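Local structure of perosamine synthetase (Caulobacter crescentus, 3BN1) at residues 139-144 / 167-172; 114-119 / 143-148; 178-183 / 197-202. The protein catalyses the pyridoxal phosphate-dependent transfer of an amino group from L-glutamate to GDP-4-keto-6-deoxy-D-mannose, giving GDP-perosamine for the O-antigen of lipopolysaccharide. All blocks are in the same frame, centred on the assembly; numbering follows the deposited sequence.

Interaction 1. Residues 139-144 / 167-172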
loop_
_atom_site.group_PDB
_atom_site.type_symbol
_atom_site.label_atom_id
_atom_site.label_comp_id
_atom_site.label_asym_id
_atom_site.label_seq_id
_atom_site.Cartn_x
_atom_site.Cartn_y
_atom_site.Cartn_z
ATOM N N ILE A 139 -18.994 17.946 -4.832
ATOM C CA ILE A 139 -19.614 16.750 -5.513
ATOM C C ILE A 139 -20.085 17.034 -6.948
ATOM O O ILE A 139 -20.682 18.083 -7.217
ATOM C CB ILE A 139 -20.731 16.140 -4.617
ATOM C CG1 ILE A 139 -20.108 15.616 -3.292
ATOM C CG2 ILE A 139 -21.499 15.042 -5.353
ATOM C CD1 ILE A 139 -21.047 15.187 -2.180
ATOM N N CYS A 140 -19.808 16.129 -7.895
ATOM C CA CYS A 140 -20.277 16.327 -9.263
ATOM C C CYS A 140 -21.801 16.292 -9.273
ATOM O O CYS A 140 -22.432 15.942 -8.267
ATOM C CB CYS A 140 -19.868 15.125 -10.109
ATOM S SG CYS A 140 -18.058 14.900 -10.190
ATOM N N ASP A 141 -22.381 16.673 -10.412
ATOM C CA ASP A 141 -23.833 16.651 -10.545
ATOM C C ASP A 141 -24.329 15.223 -10.705
ATOM O O ASP A 141 -24.563 14.725 -11.818
ATOM C CB ASP A 141 -24.287 17.524 -11.715
ATOM C CG ASP A 141 -25.768 17.947 -11.580
ATOM O OD1 ASP A 141 -26.442 17.657 -10.567
ATOM O OD2 ASP A 141 -26.270 18.631 -12.483
ATOM N N MET A 142 -24.453 14.574 -9.564
ATOM C CA MET A 142 -24.770 13.150 -9.497
ATOM C C MET A 142 -26.017 12.599 -10.108
ATOM O O MET A 142 -26.003 11.558 -10.743
ATOM C CB MET A 142 -24.536 12.575 -8.100
ATOM C CG MET A 142 -23.108 12.733 -7.635
ATOM S SD MET A 142 -21.927 11.810 -8.706
ATOM C CE MET A 142 -22.511 10.063 -8.582
ATOM N N ASP A 143 -27.110 13.332 -9.940
ATOM C CA ASP A 143 -28.346 12.811 -10.445
ATOM C C ASP A 143 -28.289 12.578 -11.951
ATOM O O ASP A 143 -28.571 11.489 -12.434
ATOM C CB ASP A 143 -29.479 13.717 -9.950
ATOM C CG ASP A 143 -29.832 13.480 -8.473
ATOM O OD1 ASP A 143 -29.287 12.511 -7.856
ATOM O OD2 ASP A 143 -30.659 14.260 -7.944
ATOM N N PRO A 144 -27.877 13.548 -12.744
ATOM C CA PRO A 144 -27.843 13.260 -14.182
ATOM C C PRO A 144 -26.875 12.108 -14.522
ATOM O O PRO A 144 -27.062 11.361 -15.478
ATOM C CB PRO A 144 -27.300 14.573 -14.802
ATOM C CG PRO A 144 -27.309 15.545 -13.746
ATOM C CD PRO A 144 -27.879 14.997 -12.476
ATOM N N THR A 167 -21.803 17.127 0.665
ATOM C CA THR A 167 -23.118 16.494 0.539
ATOM C C THR A 167 -23.755 16.944 -0.786
ATOM O O THR A 167 -23.391 17.967 -1.377
ATOM C CB THR A 167 -24.105 16.889 1.684
ATOM O OG1 THR A 167 -24.233 18.321 1.686
ATOM C CG2 THR A 167 -23.624 16.382 3.029
ATOM N N TYR A 168 -24.762 16.195 -1.208
ATOM C CA TYR A 168 -25.422 16.454 -2.465
ATOM C C TYR A 168 -26.868 16.019 -2.277
ATOM O O TYR A 168 -27.158 14.845 -1.990
ATOM C CB TYR A 168 -24.757 15.575 -3.543
ATOM C CG TYR A 168 -25.407 15.692 -4.901
ATOM C CD1 TYR A 168 -24.980 16.693 -5.800
ATOM C CD2 TYR A 168 -26.482 14.852 -5.276
ATOM C CE1 TYR A 168 -25.596 16.873 -7.029
ATOM C CE2 TYR A 168 -27.124 15.021 -6.540
ATOM C CZ TYR A 168 -26.671 16.031 -7.420
ATOM O OH TYR A 168 -27.250 16.192 -8.688
ATOM N N ARG A 169 -27.770 16.973 -2.433
ATOM C CA ARG A 169 -29.191 16.680 -2.310
ATOM C C ARG A 169 -29.548 15.660 -1.215
ATOM O O ARG A 169 -30.284 14.677 -1.428
ATOM C CB ARG A 169 -29.742 16.318 -3.676
ATOM C CG ARG A 169 -29.512 17.481 -4.659
ATOM C CD ARG A 169 -30.033 17.079 -5.996
ATOM N NE ARG A 169 -29.765 18.113 -7.031
ATOM C CZ ARG A 169 -29.972 17.968 -8.361
ATOM N NH1 ARG A 169 -30.462 16.835 -8.875
ATOM N NH2 ARG A 169 -29.691 18.957 -9.210
ATOM N N GLY A 170 -28.986 15.949 -0.043
ATOM C CA GLY A 170 -29.189 15.283 1.239
ATOM C C GLY A 170 -28.337 14.071 1.593
ATOM O O GLY A 170 -28.568 13.397 2.618
ATOM N N LYS A 171 -27.363 13.802 0.730
ATOM C CA LYS A 171 -26.496 12.623 0.882
ATOM C C LYS A 171 -25.051 13.049 0.962
ATOM O O LYS A 171 -24.657 13.990 0.295
ATOM C CB LYS A 171 -26.689 11.763 -0.355
ATOM C CG LYS A 171 -28.164 11.220 -0.486
ATOM C CD LYS A 171 -28.163 10.207 -1.628
ATOM C CE LYS A 171 -28.729 8.869 -1.164
ATOM N NZ LYS A 171 -27.647 7.851 -1.116
ATOM N N LYS A 172 -24.272 12.332 1.749
ATOM C CA LYS A 172 -22.856 12.620 1.908
ATOM C C LYS A 172 -22.084 12.038 0.722
ATOM O O LYS A 172 -22.556 11.075 0.101
ATOM C CB LYS A 172 -22.405 11.901 3.174
ATOM C CG LYS A 172 -22.616 12.785 4.408
ATOM C CD LYS A 172 -21.386 13.591 4.790
ATOM C CE LYS A 172 -21.781 14.526 5.937
ATOM N NZ LYS A 172 -22.030 13.709 7.182
#
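A beta hairpin closed by a type I' turn, Tyr168 to Lys171, is pinned here to the start of helix 142-151, and Tyr168 and Arg169 make the polar contacts with the helix start and the N-cap residue before it. Hairpin and helix belong to the aspartate aminotransferase-like (fold type I) domain. Tyr168 holds CG anti to its own backbone nitrogen (chi1 177°), which extends the ring away from the hairpin and carries OH to the first turn of the helix. Tyr168 OH donates to Asp141 OD1 at 2.5 Å, meeting that oxygen nearly along its C-O axis; the carboxylate is turned 57° from the ring plane. The same OH accepts the backbone N-H of Asp143 in an almost straight bond, Asp143 N to Tyr168 OH 3.1 Å, so the phenol oxygen is gripped by one acceptor and one donor. Asp141 occupies the N-cap position, yet its side chain makes no capping bond.

Apolar atoms pack against the ring's faces. Met142 CB sits over one face, 4.1 Å from the Tyr168 ring centroid, in a CH-pi contact, while CG of Arg169 lies against the opposite face. Nearer the hairpin backbone, Ile139 CG2 packs on Tyr168 CB at 3.8 Å, and Ile139 CD1 reaches the Thr167 backbone. Thr167 OG1 itself is bonded to Arg284 N.

One face of the Arg169 guanidinium lies over Tyr168 OH. Its salt bridge to Asp141 is long and purely electrostatic, with OD1 well out of the guanidinium plane. At the guanidinium edge, Arg169 NH1 donates to Asp143 OD2 at 2.7 Å, a short salt bridge made on the anti side of the carboxylate.

Interaction 2. Residues 114-119 / 143-148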
loop_
_atom_site.group_PDB
_atom_site.type_symbol
_atom_site.label_atom_id
_atom_site.label_comp_id
_atom_site.label_asym_id
_atom_site.label_seq_id
_atom_site.Cartn_x
_atom_site.Cartn_y
_atom_site.Cartn_z
ATOM N N LEU A 114 -16.839 16.531 -13.811
ATOM C CA LEU A 114 -17.343 15.736 -14.919
ATOM C C LEU A 114 -18.586 16.359 -15.554
ATOM O O LEU A 114 -19.582 16.598 -14.881
ATOM C CB LEU A 114 -17.697 14.350 -14.378
ATOM C CG LEU A 114 -17.841 13.338 -15.495
ATOM C CD1 LEU A 114 -17.693 11.976 -14.785
ATOM C CD2 LEU A 114 -19.193 13.480 -16.202
ATOM N N ASP A 115 -18.566 16.573 -16.871
ATOM C CA ASP A 115 -19.735 17.167 -17.500
ATOM C C ASP A 115 -20.726 16.058 -17.922
ATOM O O ASP A 115 -20.490 15.287 -18.862
ATOM C CB ASP A 115 -19.205 17.971 -18.653
ATOM C CG ASP A 115 -20.330 18.692 -19.394
ATOM O OD1 ASP A 115 -21.519 18.415 -19.115
ATOM O OD2 ASP A 115 -20.013 19.499 -20.285
ATOM N N ALA A 116 -21.782 15.896 -17.133
ATOM C CA ALA A 116 -22.769 14.813 -17.370
ATOM C C ALA A 116 -23.380 14.763 -18.761
ATOM O O ALA A 116 -23.671 13.688 -19.310
ATOM C CB ALA A 116 -23.843 14.779 -16.306
ATOM N N ALA A 117 -23.421 15.945 -19.356
ATOM C CA ALA A 117 -23.917 16.099 -20.709
ATOM C C ALA A 117 -22.993 15.525 -21.763
ATOM O O ALA A 117 -23.445 15.412 -22.896
ATOM C CB ALA A 117 -24.250 17.536 -21.031
ATOM N N LYS A 118 -21.742 15.193 -21.424
ATOM C CA LYS A 118 -20.806 14.649 -22.427
ATOM C C LYS A 118 -20.637 13.141 -22.233
ATOM O O LYS A 118 -19.959 12.431 -22.980
ATOM C CB LYS A 118 -19.450 15.374 -22.355
ATOM C CG LYS A 118 -19.619 16.863 -22.609
ATOM C CD LYS A 118 -18.354 17.554 -23.160
ATOM C CE LYS A 118 -18.652 18.181 -24.550
ATOM N NZ LYS A 118 -18.472 19.674 -24.672
ATOM N N LEU A 119 -21.298 12.634 -21.216
ATOM C CA LEU A 119 -21.160 11.217 -20.936
ATOM C C LEU A 119 -21.717 10.244 -21.964
ATOM O O LEU A 119 -21.047 9.282 -22.393
ATOM C CB LEU A 119 -21.885 10.967 -19.626
ATOM C CG LEU A 119 -21.434 10.094 -18.469
ATOM C CD1 LEU A 119 -19.889 10.131 -18.332
ATOM C CD2 LEU A 119 -22.237 10.618 -17.234
ATOM N N ASP A 143 -27.110 13.332 -9.940
ATOM C CA ASP A 143 -28.346 12.811 -10.445
ATOM C C ASP A 143 -28.289 12.578 -11.951
ATOM O O ASP A 143 -28.571 11.489 -12.434
ATOM C CB ASP A 143 -29.479 13.717 -9.950
ATOM C CG ASP A 143 -29.832 13.480 -8.473
ATOM O OD1 ASP A 143 -29.287 12.511 -7.856
ATOM O OD2 ASP A 143 -30.659 14.260 -7.944
ATOM N N PRO A 144 -27.877 13.548 -12.744
ATOM C CA PRO A 144 -27.843 13.260 -14.182
ATOM C C PRO A 144 -26.875 12.108 -14.522
ATOM O O PRO A 144 -27.062 11.361 -15.478
ATOM C CB PRO A 144 -27.300 14.573 -14.802
ATOM C CG PRO A 144 -27.309 15.545 -13.746
ATOM C CD PRO A 144 -27.879 14.997 -12.476
ATOM N N ILE A 145 -25.804 12.012 -13.754
ATOM C CA ILE A 145 -24.801 11.033 -14.065
ATOM C C ILE A 145 -25.388 9.642 -13.720
ATOM O O ILE A 145 -25.173 8.635 -14.420
ATOM C CB ILE A 145 -23.551 11.323 -13.197
ATOM C CG1 ILE A 145 -22.909 12.673 -13.513
ATOM C CG2 ILE A 145 -22.592 10.108 -13.188
ATOM C CD1 ILE A 145 -21.644 12.956 -12.680
ATOM N N LEU A 146 -26.075 9.571 -12.583
ATOM C CA LEU A 146 -26.713 8.316 -12.158
ATOM C C LEU A 146 -27.821 7.995 -13.167
ATOM O O LEU A 146 -28.040 6.811 -13.549
ATOM C CB LEU A 146 -27.282 8.443 -10.750
ATOM C CG LEU A 146 -26.200 8.515 -9.656
ATOM C CD1 LEU A 146 -26.841 8.851 -8.339
ATOM C CD2 LEU A 146 -25.506 7.119 -9.517
ATOM N N GLU A 147 -28.487 9.044 -13.653
ATOM C CA GLU A 147 -29.528 8.825 -14.670
ATOM C C GLU A 147 -28.953 8.095 -15.896
ATOM O O GLU A 147 -29.503 7.063 -16.332
ATOM C CB GLU A 147 -30.258 10.134 -15.029
ATOM C CG GLU A 147 -31.520 9.947 -15.921
ATOM C CD GLU A 147 -31.233 9.551 -17.389
ATOM O OE1 GLU A 147 -30.226 9.995 -17.989
ATOM O OE2 GLU A 147 -32.036 8.794 -17.988
ATOM N N VAL A 148 -27.833 8.597 -16.430
ATOM C CA VAL A 148 -27.220 7.946 -17.606
ATOM C C VAL A 148 -26.759 6.510 -17.292
ATOM O O VAL A 148 -27.051 5.547 -18.045
ATOM C CB VAL A 148 -26.052 8.801 -18.138
ATOM C CG1 VAL A 148 -25.300 8.093 -19.271
ATOM C CG2 VAL A 148 -26.590 10.092 -18.625
#
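Ile145 keeps CG1 anti to its carbonyl carbon (chi1 -64°) and CD1 extended beyond it (chi2 -179°), which directs this branch from helix 142-151 at Ala116 and Leu114. CG2, anti to the backbone nitrogen, is left to meet Leu119. One isoleucine thereby serves three residues of segment 114-119 through different carbons. The tightest of these meetings is Ala116 CB against Ile145 CG1, at 3.6 Å. It coincides with the closest backbone approach, Ala116 CA to Ile145 CA being 5.4 Å, a separation consistent with the small methyl side chain at this point. Ala116 CB also touches Pro144 CB at 3.8 Å, so the methyl bridges two consecutive residues of the facing helix.

Leu114 CD2 reaches Ile145 CD1 at 4.3 Å. Leu119 lies about perpendicular to Ile145, and Leu119 CD2 divides its contacts between Ile145 CG2 at 4.1 Å and Val148 CB at 4.3 Å. No hydrogen bond crosses the interface, which is apolar packing alone. Asp115 caps the short, weakly bonded helix 116-119: Asp115 OD1 accepts Ala117 N at 3.1 Å, with the donor well above the carboxylate plane.

Beyond the two segments, Leu114 packs on Val105 of strand 101-105 and, together with Leu119, on Ile130 of strand 127-130. Val148 leans on Glu120 and Ile123 in the loop after helix 116-119. The contact thus joins the short helix to helix 142-151 against strands 101-105 and 127-130, which strand 80-84 separates in the mixed seven-stranded sheet.

Interaction 3. Residues 178-183 / 197-202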
loop_
_atom_site.group_PDB
_atom_site.type_symbol
_atom_site.label_atom_id
_atom_site.label_comp_id
_atom_site.label_asym_id
_atom_site.label_seq_id
_atom_site.Cartn_x
_atom_site.Cartn_y
_atom_site.Cartn_z
ATOM N N ASP A 178 -22.058 3.109 -6.661
ATOM C CA ASP A 178 -22.046 1.751 -6.189
ATOM C C ASP A 178 -21.042 1.655 -5.056
ATOM O O ASP A 178 -21.221 0.901 -4.070
ATOM C CB ASP A 178 -21.724 0.905 -7.403
ATOM C CG ASP A 178 -22.905 0.927 -8.389
ATOM O OD1 ASP A 178 -23.938 0.249 -8.098
ATOM O OD2 ASP A 178 -22.818 1.619 -9.438
ATOM N N CYS A 179 -19.972 2.442 -5.176
ATOM C CA CYS A 179 -19.004 2.478 -4.080
ATOM C C CYS A 179 -18.269 3.784 -4.278
ATOM O O CYS A 179 -18.599 4.577 -5.181
ATOM C CB CYS A 179 -18.021 1.300 -4.084
ATOM S SG CYS A 179 -17.151 1.156 -5.689
ATOM N N ALA A 180 -17.358 4.096 -3.373
ATOM C CA ALA A 180 -16.644 5.378 -3.552
ATOM C C ALA A 180 -15.353 5.202 -2.798
ATOM O O ALA A 180 -15.275 4.348 -1.899
ATOM C CB ALA A 180 -17.406 6.506 -2.872
ATOM N N THR A 181 -14.394 6.089 -3.085
ATOM C CA THR A 181 -13.112 6.037 -2.379
ATOM C C THR A 181 -12.714 7.426 -1.857
ATOM O O THR A 181 -13.168 8.491 -2.333
ATOM C CB THR A 181 -12.004 5.452 -3.259
ATOM O OG1 THR A 181 -11.802 6.383 -4.306
ATOM C CG2 THR A 181 -12.477 4.158 -3.937
ATOM N N PHE A 182 -11.904 7.360 -0.808
ATOM C CA PHE A 182 -11.377 8.535 -0.162
ATOM C C PHE A 182 -9.900 8.367 0.114
ATOM O O PHE A 182 -9.377 7.243 0.248
ATOM C CB PHE A 182 -12.044 8.762 1.193
ATOM C CG PHE A 182 -13.509 9.006 1.108
ATOM C CD1 PHE A 182 -14.409 7.924 1.076
ATOM C CD2 PHE A 182 -13.990 10.309 1.086
ATOM C CE1 PHE A 182 -15.787 8.156 0.951
ATOM C CE2 PHE A 182 -15.351 10.573 1.128
ATOM C CZ PHE A 182 -16.269 9.490 1.020
ATOM N N SER A 183 -9.271 9.516 0.262
ATOM C CA SER A 183 -7.836 9.588 0.531
ATOM C C SER A 183 -7.563 10.334 1.846
ATOM O O SER A 183 -8.112 11.416 2.097
ATOM C CB SER A 183 -7.154 10.416 -0.544
ATOM O OG SER A 183 -5.793 10.617 -0.163
ATOM N N MET A 197 -10.000 4.861 2.054
ATOM C CA MET A 197 -11.132 4.105 2.516
ATOM C C MET A 197 -12.060 3.881 1.324
ATOM O O MET A 197 -12.153 4.719 0.415
ATOM C CB MET A 197 -11.862 4.967 3.555
ATOM C CG MET A 197 -13.150 4.320 4.136
ATOM S SD MET A 197 -12.599 3.288 5.557
ATOM C CE MET A 197 -12.081 4.390 6.812
ATOM N N ILE A 198 -12.769 2.754 1.338
ATOM C CA ILE A 198 -13.839 2.527 0.340
ATOM C C ILE A 198 -15.172 2.480 1.091
ATOM O O ILE A 198 -15.263 1.805 2.136
ATOM C CB ILE A 198 -13.721 1.159 -0.417
ATOM C CG1 ILE A 198 -12.304 0.995 -0.975
ATOM C CG2 ILE A 198 -14.830 0.992 -1.506
ATOM C CD1 ILE A 198 -12.039 -0.411 -1.454
ATOM N N THR A 199 -16.214 3.104 0.523
ATOM C CA THR A 199 -17.539 3.061 1.113
ATOM C C THR A 199 -18.520 2.427 0.123
ATOM O O THR A 199 -18.341 2.504 -1.091
ATOM C CB THR A 199 -18.044 4.437 1.567
ATOM O OG1 THR A 199 -18.035 5.320 0.455
ATOM C CG2 THR A 199 -17.202 5.017 2.696
ATOM N N THR A 200 -19.439 1.650 0.682
ATOM C CA THR A 200 -20.426 0.972 -0.098
ATOM C C THR A 200 -21.595 0.464 0.709
ATOM O O THR A 200 -21.503 0.261 1.911
ATOM C CB THR A 200 -19.846 -0.181 -0.934
ATOM O OG1 THR A 200 -20.830 -0.590 -1.894
ATOM C CG2 THR A 200 -19.497 -1.420 -0.043
ATOM N N ASN A 201 -22.736 0.314 0.044
ATOM C CA ASN A 201 -23.871 -0.250 0.762
ATOM C C ASN A 201 -24.043 -1.729 0.445
ATOM O O ASN A 201 -24.649 -2.424 1.228
ATOM C CB ASN A 201 -25.170 0.525 0.511
ATOM C CG ASN A 201 -25.243 1.832 1.341
ATOM O OD1 ASN A 201 -25.092 1.821 2.565
ATOM N ND2 ASN A 201 -25.406 2.957 0.658
ATOM N N ASP A 202 -23.467 -2.215 -0.662
ATOM C CA ASP A 202 -23.613 -3.596 -1.113
ATOM C C ASP A 202 -22.780 -4.575 -0.332
ATOM O O ASP A 202 -21.556 -4.477 -0.308
ATOM C CB ASP A 202 -23.266 -3.732 -2.568
ATOM C CG ASP A 202 -23.450 -5.154 -3.058
ATOM O OD1 ASP A 202 -24.616 -5.530 -3.261
ATOM O OD2 ASP A 202 -22.438 -5.878 -3.198
HETATM O O HOH W 1 -23.573 0.885 -2.563
#
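Strands 179-183 and 196-200 are neighbours in the mixed seven-stranded sheet of the fold type I aminotransferase domain; the axes of 179-183 and 197-200 approach to 4.6 Å with 155° between their directions, hence antiparallel.

Backbone hydrogen bonds set the register. Ala180 and Thr199 form a hydrogen-bonded pair, Thr199 N to Ala180 O 2.9 Å and Ala180 N to Thr199 O 3.0 Å. Phe182 and Met197 form the next, with Phe182 N meeting Met197 O at 2.9 Å in the carbonyl plane. Between them, Thr181 and Ile198 are a non-hydrogen-bonded pair.

Apolar and edge contacts divide between the faces. On the face of Cys179, Thr181 and Ile198, which lies against helix 62-72, Ile198 CG2 packs on Cys179 CB at 4.1 Å. On the other, the Phe182 ring presents CE1 at its edge to Thr199 OG1, 3.7 Å away, and makes an edge-to-face pair with Phe47.

Side-chain and water bonds complete the contact. Thr199 OG1 is hydrogen-bonded to Gly174 O. Ser183 OG bonds to OP1 of the pyridoxal phosphate-modified residue 188, tying the strand end to the cofactor. At the far end, a water bridges Asp178 O and Asn201 N, and Thr200 OG1, anti to its backbone nitrogen (chi1 -167°), donates to Asp178 O at 2.7 Å.

In the fold
All three contacts lie in the PLP-binding aminotransferase domain. Interactions 1 and 2 are direct neighbours, centres 12 Å apart: they share Asp143 and Pro144 and use helix 142-151, whose start meets the hairpin while its next turn faces helix 116-119. Cys140 CB touches Ile145 CD1 at 3.8 Å, joining the two. Interaction 3 follows later in the chain, in strands 179-183 and 196-200 of the mixed sheet; strand 171-172 leads into strand 179-183. The centre of interaction 3 is about 15 Å from that of interaction 1 and about 19 Å from that of interaction 2, without touching either. The first two join hairpin and short helix to helix 142-151, whereas the third pairs sheet strands, one ending at the cofactor.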